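Local coordinates for polymerase nucleotidyl transferase domain-containing protein (Archaeoglobus fulgidus, PDB 1YLQ), which probably acts as a nucleotidyltransferase, transferring nucleotidyl groups to an acceptor that is not known, at residues 12-17 and 57-62; 23-26 and 30-33; 26-29 and 34-37; 51-56 and 71-76. All blocks are in the same frame, centred on the assembly; numbering follows the deposited sequence.

Interaction 1: 12-17 and 57-62; sequences KKDVQD and FGKITK
Two carboxylates grip the ammonium nitrogen of Lys59: Asp14 across the contact, and Glu55, one helical turn back on the same helix. The salt bridge from Asp14 OD2 to Lys59 NZ spans 3.2 Å, and Lys59 CE lies just as near that oxygen. The lysine therefore meets the acid with its last methylene as well as with its charged tip. Its chain reaches this place by bending at the third and fourth torsions (chi3 -64°, chi4 -93°), which swing NZ round from the extended path. The carboxylate of Asp14 is shared between two cations, as OD1 pairs with Arg52. OD2, meanwhile, lies close to Glu55, and the two acids would probably repel each other, or share a proton, a strain that Lys59, bridging both, and Arg52 on OD1 may ease. Asp14 is also the last residue of its helix before Val15 leaves helical geometry, where the helix dipole would be expected to disfavour a negative group; the two cations may offset that cost. Within 57-62, Phe57 O accepts from Thr61 N at 3.1 Å and from Thr61 OG1 at 2.8 Å, the two donors arriving from opposite faces of the carbonyl plane. The same threonine lays CG2 3.6 Å above the Phe57 ring, toward its rim. This is an example of a surface ion-pair cluster laid over an apolar interface: helix 3-14 and helix 50-63 meet deeper through Ile60 on Ile10 and Thr11, while Ile60 and Thr61 also face Phe71 of strand 69-74.

Interaction 2: 23-26 and 30-33; sequences YGSV and DYSI
The Gly-Ser pair that is the signature of the nucleotidyltransferase superfamily, Gly24-Ser25, opens the short helix 25-28, and the loop after this helix folds back on its start through Tyr31. Gly24 sits at the N-cap position with backbone angles that call for glycine, and Ser25 is the first helical residue. The Tyr31 ring lies along this first turn: Ser25 O stands 3.9 Å above one face, toward the rim, while Ser25 CB comes within 3.9 Å of Tyr31 CD1. Farther out, the phenol oxygen passes over the next residue, Tyr31 OH being 3.6 Å from Val26 CA, and Val26 CG2 approaches Tyr31 CE1 at 4.2 Å. A water completes the link by donating to Val26 O and bonding to Tyr31 OH at 2.9 Å. With an alanine here in place of Tyr31, the water would probably lose one of its two protein partners and the first turn of the helix would be stripped of its aromatic cover. Met4 of the second subunit packs on Ser25 and Val26, and Arg90 of that subunit packs on Tyr31, which places the contact at the dimer interface. Within the loop the geometry fits an Asx motif, Ile33 N donating to Asp30 OD1 at 2.7 Å, although the exact placing of this carboxylate is doubtful, since its other oxygen, OD2, stands too close to Ile33 CB.

Interaction 3: 26-29 and 34-37; sequences VVEG and GLSD. With SO4 (sulfate ion), chain C.
Glu28 CG turns beside its own backbone N (chi1 -62°) and the chain then runs out straight, while Leu35, with the same first torsion and CD1 anti to CA (chi2 -170°), sends that methyl to meet it. The two side chains cross at about a right angle, Leu35 CD1 touching the carboxylate end with Glu28 OE2 at 3.7 Å. This oxygen is not left to the methyl alone, for it accepts a hydrogen bond from Gly24 N at the helix start. Leu35 to Asp37 form the approach to strand 38-43, and Asp37 is the first acid of the Asp-x-Asp pattern that, in this superfamily, follows the Gly-Ser pair at the start of the helix. Between 26-29 and 34-37 the backbone link runs through the carbonyl of Asp37: Val26 N gives Asp37 O a weak but straight bond of 3.3 Å (171°), and a water accepting from Val27 N at 3.0 Å donates to the same oxygen at 2.8 Å. Val26 CG2 also rests 3.7 Å from Asp37 O. On the loop, Ser36 N donates to sulfate O2 at 2.7 Å, and Leu35 CD2 flanks sulfate O4; the ion is probably from the crystallisation liquor. Asp37 OD2, for its part, accepts from Met4 N of the second subunit.

Interaction 4: 51-56 and 71-76; sequences NRKLEF and FHILTK
Lys53 lays its aliphatic chain over Ile73, its CG packed against Ile73 CG2 at 3.5 Å, a close fit for two carbons. The two side chains run past each other in opposite directions, so that the lysine travels along the isoleucine toward the backbone of the strand. Bends at its outer torsions (chi3 -100°) bring the ammonium up to the carbonyl oxygen: Lys53 NZ makes a weak hydrogen bond of 3.4 Å to Ile73 O. A water doubles this link, accepting from Lys53 NZ at 3.3 Å and donating to Ile73 O at 3.0 Å. The stronger partner of NZ is Glu78, whose OE1 also receives Thr75 N, so the lysine ties helix 50-63 both to the strand and to the start of the helix that Thr75 caps. A methionine in its place would probably leave Glu78 without its cation, and Ile73 O and its water without the ammonium that joins them to the helix. Ile73 serves two neighbours with two branches. While CG2 meets the lysine, CD1 points into the edge of the Phe56 ring, lying near the ring plane at 3.8 Å from Phe56 CE2 and equally near CD2. The Phe56 ring also meets that of Phe47, their planes at about 45°, and its side chain reaches Ile42 on strand 38-43 and Thr11 on helix 3-14. Helix against strand in this manner is the packing of a beta-alpha-beta crossover, here strand 38-43, helix 50-63 and the parallel neighbouring strand 69-74.

The four contacts fall into two groups on opposite sides of the chain's centre. Interactions 2 and 3 have centres only about 2 Å apart, share Val26 and helix 25-28, and both touch the second subunit. Interactions 1 and 4, about 8 Å apart by their centres, both use helix 50-63 and are joined by Asp14 with Arg52. Between the groups, centres are some 22 to 25 Å apart, yet Tyr23 and His72 touch. Along the chain, interactions 2 and 3 are nested within the loop closed by interaction 1 and close before interaction 4 opens. The Gly-Ser turn, probably part of the active site as in relatives, thus lies at the subunit interface, away from the helix-sheet packing.

Interaction 1: 12-17 and 57-62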
# COMPACT_ATOMS: atom_id res chain seq x y z
N LYS A 12 2.37 6.16 17.62
CA LYS A 12 1.85 6.11 18.98
C LYS A 12 2.95 6.29 20.06
O LYS A 12 2.65 6.71 21.18
CB LYS A 12 1.06 4.83 19.19
CG LYS A 12 -0.36 4.80 18.59
CD LYS A 12 -1.00 6.20 18.39
CE LYS A 12 -2.46 6.21 18.87
NZ LYS A 12 -2.96 4.85 19.20
N LYS A 13 4.21 5.99 19.69
CA LYS A 13 5.36 6.24 20.57
C LYS A 13 5.61 7.74 20.79
O LYS A 13 6.00 8.17 21.88
CB LYS A 13 6.61 5.61 19.98
CG LYS A 13 7.74 5.59 20.96
CD LYS A 13 9.06 5.07 20.41
CE LYS A 13 10.13 5.41 21.47
NZ LYS A 13 11.52 5.16 20.99
N ASP A 14 5.43 8.50 19.73
CA ASP A 14 5.62 9.95 19.75
C ASP A 14 4.34 10.69 20.21
O ASP A 14 4.33 11.49 21.17
CB ASP A 14 6.06 10.42 18.35
CG ASP A 14 6.59 11.85 18.34
OD1 ASP A 14 6.17 12.68 19.20
OD2 ASP A 14 7.45 12.13 17.49
N VAL A 15 3.24 10.38 19.56
CA VAL A 15 1.99 11.12 19.80
C VAL A 15 0.90 10.11 20.19
O VAL A 15 0.25 9.54 19.32
CB VAL A 15 1.54 11.95 18.55
CG1 VAL A 15 0.24 12.75 18.84
CG2 VAL A 15 2.65 12.89 18.08
N GLN A 16 0.70 9.93 21.49
CA GLN A 16 -0.17 8.89 22.01
C GLN A 16 -1.60 9.03 21.50
O GLN A 16 -2.28 8.03 21.25
CB GLN A 16 -0.17 8.95 23.55
CG GLN A 16 -0.85 7.78 24.16
CD GLN A 16 -0.54 7.66 25.63
OE1 GLN A 16 -0.14 8.65 26.26
NE2 GLN A 16 -0.72 6.46 26.19
N ASP A 17 -2.07 10.27 21.36
CA ASP A 17 -3.48 10.45 21.00
C ASP A 17 -3.74 10.48 19.51
O ASP A 17 -4.88 10.74 19.08
CB ASP A 17 -4.08 11.71 21.69
CG ASP A 17 -3.60 13.05 21.05
OD1 ASP A 17 -2.88 13.08 20.03
OD2 ASP A 17 -3.94 14.13 21.59
N PHE A 57 7.32 14.47 11.19
CA PHE A 57 7.42 14.24 9.75
C PHE A 57 8.80 13.76 9.32
O PHE A 57 8.90 12.83 8.50
CB PHE A 57 6.97 15.45 8.92
CG PHE A 57 7.05 15.24 7.44
CD1 PHE A 57 5.94 14.71 6.72
CD2 PHE A 57 8.15 15.67 6.72
CE1 PHE A 57 5.98 14.59 5.32
CE2 PHE A 57 8.21 15.52 5.30
CZ PHE A 57 7.13 14.98 4.61
N GLY A 58 9.86 14.37 9.87
CA GLY A 58 11.21 13.97 9.54
C GLY A 58 11.47 12.52 9.95
O GLY A 58 12.03 11.72 9.18
N LYS A 59 11.07 12.18 11.17
CA LYS A 59 11.16 10.81 11.71
C LYS A 59 10.45 9.77 10.81
O LYS A 59 11.04 8.75 10.43
CB LYS A 59 10.50 10.74 13.09
CG LYS A 59 11.32 10.02 14.14
CD LYS A 59 10.44 9.43 15.22
CE LYS A 59 9.71 10.48 16.02
NZ LYS A 59 10.44 10.91 17.28
N ILE A 60 9.18 10.02 10.49
CA ILE A 60 8.40 9.01 9.80
C ILE A 60 8.83 8.82 8.34
O ILE A 60 8.89 7.67 7.85
CB ILE A 60 6.86 9.20 9.98
CG1 ILE A 60 6.12 7.88 9.67
CG2 ILE A 60 6.32 10.29 9.09
CD1 ILE A 60 5.23 7.37 10.82
N THR A 61 9.18 9.91 7.65
CA THR A 61 9.64 9.80 6.24
C THR A 61 11.03 9.19 6.07
O THR A 61 11.29 8.48 5.08
CB THR A 61 9.61 11.14 5.44
OG1 THR A 61 10.31 12.16 6.16
CG2 THR A 61 8.14 11.57 5.16
N LYS A 62 11.93 9.46 7.02
CA LYS A 62 13.25 8.82 7.04
C LYS A 62 13.10 7.30 7.23
O LYS A 62 13.79 6.52 6.60
CB LYS A 62 14.14 9.43 8.12
CG LYS A 62 15.36 8.61 8.50
CD LYS A 62 15.99 9.10 9.80
CE LYS A 62 17.00 8.11 10.34
NZ LYS A 62 17.66 8.60 11.59

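Interaction 2: 23-26 and 30-33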
# COMPACT_ATOMS: atom_id res chain seq x y z
N TYR A 23 -6.06 6.53 2.93
CA TYR A 23 -6.80 6.73 1.70
C TYR A 23 -5.80 6.59 0.54
O TYR A 23 -4.79 5.86 0.67
CB TYR A 23 -7.61 8.06 1.72
CG TYR A 23 -6.82 9.29 2.11
CD1 TYR A 23 -6.45 9.47 3.44
CD2 TYR A 23 -6.51 10.32 1.17
CE1 TYR A 23 -5.74 10.57 3.85
CE2 TYR A 23 -5.74 11.50 1.59
CZ TYR A 23 -5.40 11.56 2.95
OH TYR A 23 -4.72 12.59 3.55
N GLY A 24 -6.11 7.19 -0.60
CA GLY A 24 -5.29 7.01 -1.81
C GLY A 24 -5.86 5.89 -2.69
O GLY A 24 -6.94 5.39 -2.41
N SER A 25 -5.16 5.52 -3.75
CA SER A 25 -5.78 4.71 -4.84
C SER A 25 -6.38 3.41 -4.35
O SER A 25 -7.52 3.07 -4.70
CB SER A 25 -4.79 4.44 -5.97
OG SER A 25 -3.66 3.74 -5.53
N VAL A 26 -5.65 2.73 -3.45
CA VAL A 26 -6.09 1.39 -3.02
C VAL A 26 -7.40 1.46 -2.25
O VAL A 26 -8.38 0.75 -2.58
CB VAL A 26 -4.97 0.63 -2.30
CG1 VAL A 26 -5.48 -0.75 -1.81
CG2 VAL A 26 -3.82 0.40 -3.29
N ASP A 30 -9.86 4.74 -7.40
CA ASP A 30 -9.08 5.42 -8.46
C ASP A 30 -7.69 5.09 -8.00
O ASP A 30 -7.18 5.78 -7.13
CB ASP A 30 -9.33 6.94 -8.32
CG ASP A 30 -8.18 7.80 -8.91
OD1 ASP A 30 -7.08 7.28 -9.27
OD2 ASP A 30 -8.40 9.05 -8.97
N TYR A 31 -7.01 4.07 -8.53
CA TYR A 31 -6.38 3.90 -9.87
C TYR A 31 -6.23 4.81 -11.08
O TYR A 31 -5.12 4.82 -11.60
CB TYR A 31 -6.44 2.41 -10.29
CG TYR A 31 -6.50 1.52 -9.08
CD1 TYR A 31 -5.39 1.35 -8.22
CD2 TYR A 31 -7.70 0.88 -8.75
CE1 TYR A 31 -5.48 0.53 -7.10
CE2 TYR A 31 -7.79 0.07 -7.61
CZ TYR A 31 -6.69 -0.10 -6.80
OH TYR A 31 -6.84 -0.90 -5.71
N SER A 32 -7.22 5.57 -11.54
CA SER A 32 -6.98 6.30 -12.81
C SER A 32 -6.91 7.85 -12.80
O SER A 32 -7.10 8.50 -13.83
CB SER A 32 -7.88 5.75 -13.92
OG SER A 32 -7.53 4.27 -14.08
N ILE A 33 -6.60 8.42 -11.63
CA ILE A 33 -6.43 9.88 -11.44
C ILE A 33 -5.10 10.22 -10.72
O ILE A 33 -4.87 11.36 -10.18
CB ILE A 33 -7.67 10.51 -10.70
CG1 ILE A 33 -8.82 10.83 -11.70
CG2 ILE A 33 -7.29 11.74 -9.84
CD1 ILE A 33 -9.75 9.63 -11.99
O HOH W 1 -9.28 -0.99 -4.11

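Interaction 3: 26-29 and 34-37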
# COMPACT_ATOMS: atom_id res chain seq x y z
N VAL A 26 -5.65 2.73 -3.45
CA VAL A 26 -6.09 1.39 -3.02
C VAL A 26 -7.40 1.46 -2.25
O VAL A 26 -8.38 0.75 -2.58
CB VAL A 26 -4.97 0.63 -2.30
CG1 VAL A 26 -5.48 -0.75 -1.81
CG2 VAL A 26 -3.82 0.40 -3.29
N VAL A 27 -7.48 2.40 -1.32
CA VAL A 27 -8.66 2.54 -0.47
C VAL A 27 -9.82 3.11 -1.31
O VAL A 27 -10.97 2.63 -1.17
CB VAL A 27 -8.38 3.44 0.79
CG1 VAL A 27 -9.68 3.88 1.48
CG2 VAL A 27 -7.41 2.72 1.80
N GLU A 28 -9.52 4.07 -2.20
CA GLU A 28 -10.54 4.88 -2.89
C GLU A 28 -11.06 4.30 -4.21
O GLU A 28 -12.12 4.72 -4.68
CB GLU A 28 -10.07 6.34 -3.09
CG GLU A 28 -9.78 7.12 -1.76
CD GLU A 28 -9.31 8.55 -1.95
OE1 GLU A 28 -10.07 9.41 -2.41
OE2 GLU A 28 -8.15 8.84 -1.61
N GLY A 29 -10.30 3.40 -4.84
CA GLY A 29 -10.70 2.81 -6.14
C GLY A 29 -10.26 3.47 -7.45
O GLY A 29 -10.34 2.85 -8.52
N GLY A 34 -4.07 9.14 -10.84
CA GLY A 34 -2.78 9.58 -10.20
C GLY A 34 -2.80 9.95 -8.71
O GLY A 34 -1.94 10.69 -8.24
N LEU A 35 -3.75 9.40 -7.96
CA LEU A 35 -3.70 9.50 -6.49
C LEU A 35 -2.45 8.75 -6.02
O LEU A 35 -1.98 7.85 -6.72
CB LEU A 35 -4.91 8.83 -5.87
CG LEU A 35 -6.34 9.30 -6.14
CD1 LEU A 35 -7.25 8.53 -5.15
CD2 LEU A 35 -6.44 10.80 -5.94
N SER A 36 -1.92 9.11 -4.85
CA SER A 36 -0.90 8.28 -4.22
C SER A 36 -1.41 6.84 -3.90
O SER A 36 -2.59 6.67 -3.63
CB SER A 36 -0.39 8.95 -2.95
OG SER A 36 0.43 8.03 -2.25
N ASP A 37 -0.53 5.84 -3.90
CA ASP A 37 -0.92 4.44 -3.63
C ASP A 37 -1.64 4.29 -2.28
O ASP A 37 -2.74 3.74 -2.20
CB ASP A 37 0.27 3.49 -3.67
CG ASP A 37 0.95 3.40 -5.08
OD1 ASP A 37 0.33 3.72 -6.10
OD2 ASP A 37 2.13 3.02 -5.15
S SO4 C . -2.91 12.28 -3.34
O1 SO4 C . -1.58 12.81 -3.05
O2 SO4 C . -3.08 10.86 -3.08
O3 SO4 C . -3.93 12.89 -2.48
O4 SO4 C . -3.15 12.56 -4.76
O HOH W 2 -4.94 3.61 -0.43

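Interaction 4: 51-56 and 71-76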
# COMPACT_ATOMS: atom_id res chain seq x y z
N ASN A 51 6.86 22.82 15.25
CA ASN A 51 8.13 22.15 15.54
C ASN A 51 7.92 20.66 15.74
O ASN A 51 8.76 19.83 15.38
CB ASN A 51 8.78 22.80 16.75
CG ASN A 51 9.21 24.20 16.47
OD1 ASN A 51 9.98 24.44 15.54
ND2 ASN A 51 8.65 25.15 17.20
N ARG A 52 6.79 20.33 16.33
CA ARG A 52 6.36 18.94 16.53
C ARG A 52 5.97 18.27 15.21
O ARG A 52 6.32 17.10 14.98
CB ARG A 52 5.17 18.92 17.52
CG ARG A 52 4.84 17.53 18.07
CD ARG A 52 5.92 16.95 19.04
NE ARG A 52 5.49 15.62 19.48
CZ ARG A 52 4.73 15.44 20.56
NH1 ARG A 52 4.35 16.50 21.29
NH2 ARG A 52 4.35 14.22 20.92
N LYS A 53 5.29 19.00 14.35
CA LYS A 53 4.87 18.48 13.05
C LYS A 53 6.16 18.17 12.28
O LYS A 53 6.30 17.08 11.70
CB LYS A 53 4.07 19.56 12.32
CG LYS A 53 3.15 19.06 11.25
CD LYS A 53 2.50 20.23 10.52
CE LYS A 53 1.10 20.46 11.04
NZ LYS A 53 0.30 20.91 9.89
N LEU A 54 7.14 19.09 12.34
CA LEU A 54 8.39 18.95 11.55
C LEU A 54 9.23 17.74 12.03
O LEU A 54 9.73 16.94 11.22
CB LEU A 54 9.21 20.27 11.58
CG LEU A 54 10.63 20.18 10.98
CD1 LEU A 54 10.57 19.85 9.50
CD2 LEU A 54 11.48 21.44 11.22
N GLU A 55 9.42 17.67 13.34
CA GLU A 55 10.10 16.58 14.05
C GLU A 55 9.49 15.22 13.65
O GLU A 55 10.20 14.28 13.28
CB GLU A 55 9.83 16.85 15.55
CG GLU A 55 10.27 15.85 16.57
CD GLU A 55 9.43 14.58 16.65
OE1 GLU A 55 8.22 14.61 17.03
OE2 GLU A 55 10.03 13.53 16.38
N PHE A 56 8.17 15.13 13.74
CA PHE A 56 7.49 13.85 13.51
C PHE A 56 7.59 13.48 12.02
O PHE A 56 7.90 12.32 11.64
CB PHE A 56 6.04 13.91 13.95
CG PHE A 56 5.33 12.58 13.78
CD1 PHE A 56 5.52 11.55 14.71
CD2 PHE A 56 4.53 12.35 12.70
CE1 PHE A 56 4.92 10.30 14.54
CE2 PHE A 56 3.92 11.13 12.50
CZ PHE A 56 4.09 10.10 13.45
N PHE A 71 2.61 10.72 3.51
CA PHE A 71 2.20 11.03 4.88
C PHE A 71 1.68 12.47 4.91
O PHE A 71 2.25 13.31 4.23
CB PHE A 71 3.43 10.90 5.83
CG PHE A 71 3.91 9.48 5.99
CD1 PHE A 71 3.23 8.60 6.85
CD2 PHE A 71 5.00 9.01 5.26
CE1 PHE A 71 3.65 7.23 6.99
CE2 PHE A 71 5.43 7.65 5.38
CZ PHE A 71 4.76 6.78 6.26
N HIS A 72 0.63 12.72 5.70
CA HIS A 72 0.04 14.04 5.88
C HIS A 72 -0.11 14.16 7.38
O HIS A 72 -0.80 13.36 8.00
CB HIS A 72 -1.33 14.13 5.17
CG HIS A 72 -1.22 13.88 3.69
ND1 HIS A 72 -1.44 12.64 3.12
CD2 HIS A 72 -0.84 14.69 2.69
CE1 HIS A 72 -1.27 12.73 1.81
NE2 HIS A 72 -0.86 13.95 1.54
N ILE A 73 0.62 15.10 7.95
CA ILE A 73 0.71 15.26 9.41
C ILE A 73 -0.18 16.43 9.69
O ILE A 73 0.12 17.55 9.26
CB ILE A 73 2.18 15.56 9.80
CG1 ILE A 73 3.14 14.47 9.18
CG2 ILE A 73 2.33 15.71 11.35
CD1 ILE A 73 2.61 12.91 9.43
N LEU A 74 -1.30 16.18 10.36
CA LEU A 74 -2.37 17.18 10.38
C LEU A 74 -2.94 17.44 11.79
O LEU A 74 -3.06 16.52 12.55
CB LEU A 74 -3.52 16.64 9.51
CG LEU A 74 -3.22 16.30 8.08
CD1 LEU A 74 -4.49 15.68 7.42
CD2 LEU A 74 -2.76 17.60 7.37
N THR A 75 -3.36 18.69 12.05
CA THR A 75 -4.18 18.98 13.19
C THR A 75 -5.60 18.45 12.87
O THR A 75 -5.90 18.12 11.70
CB THR A 75 -4.26 20.52 13.43
OG1 THR A 75 -4.86 21.13 12.28
CG2 THR A 75 -2.85 21.15 13.55
N LYS A 76 -6.49 18.48 13.87
CA LYS A 76 -7.90 18.09 13.63
C LYS A 76 -8.62 18.99 12.59
O LYS A 76 -9.30 18.48 11.72
CB LYS A 76 -8.70 18.02 14.93
CG LYS A 76 -8.33 16.71 15.73
CD LYS A 76 -9.05 16.67 17.08
CE LYS A 76 -8.98 15.20 17.72
NZ LYS A 76 -9.93 15.22 18.94
O HOH W 3 1.14 19.41 7.11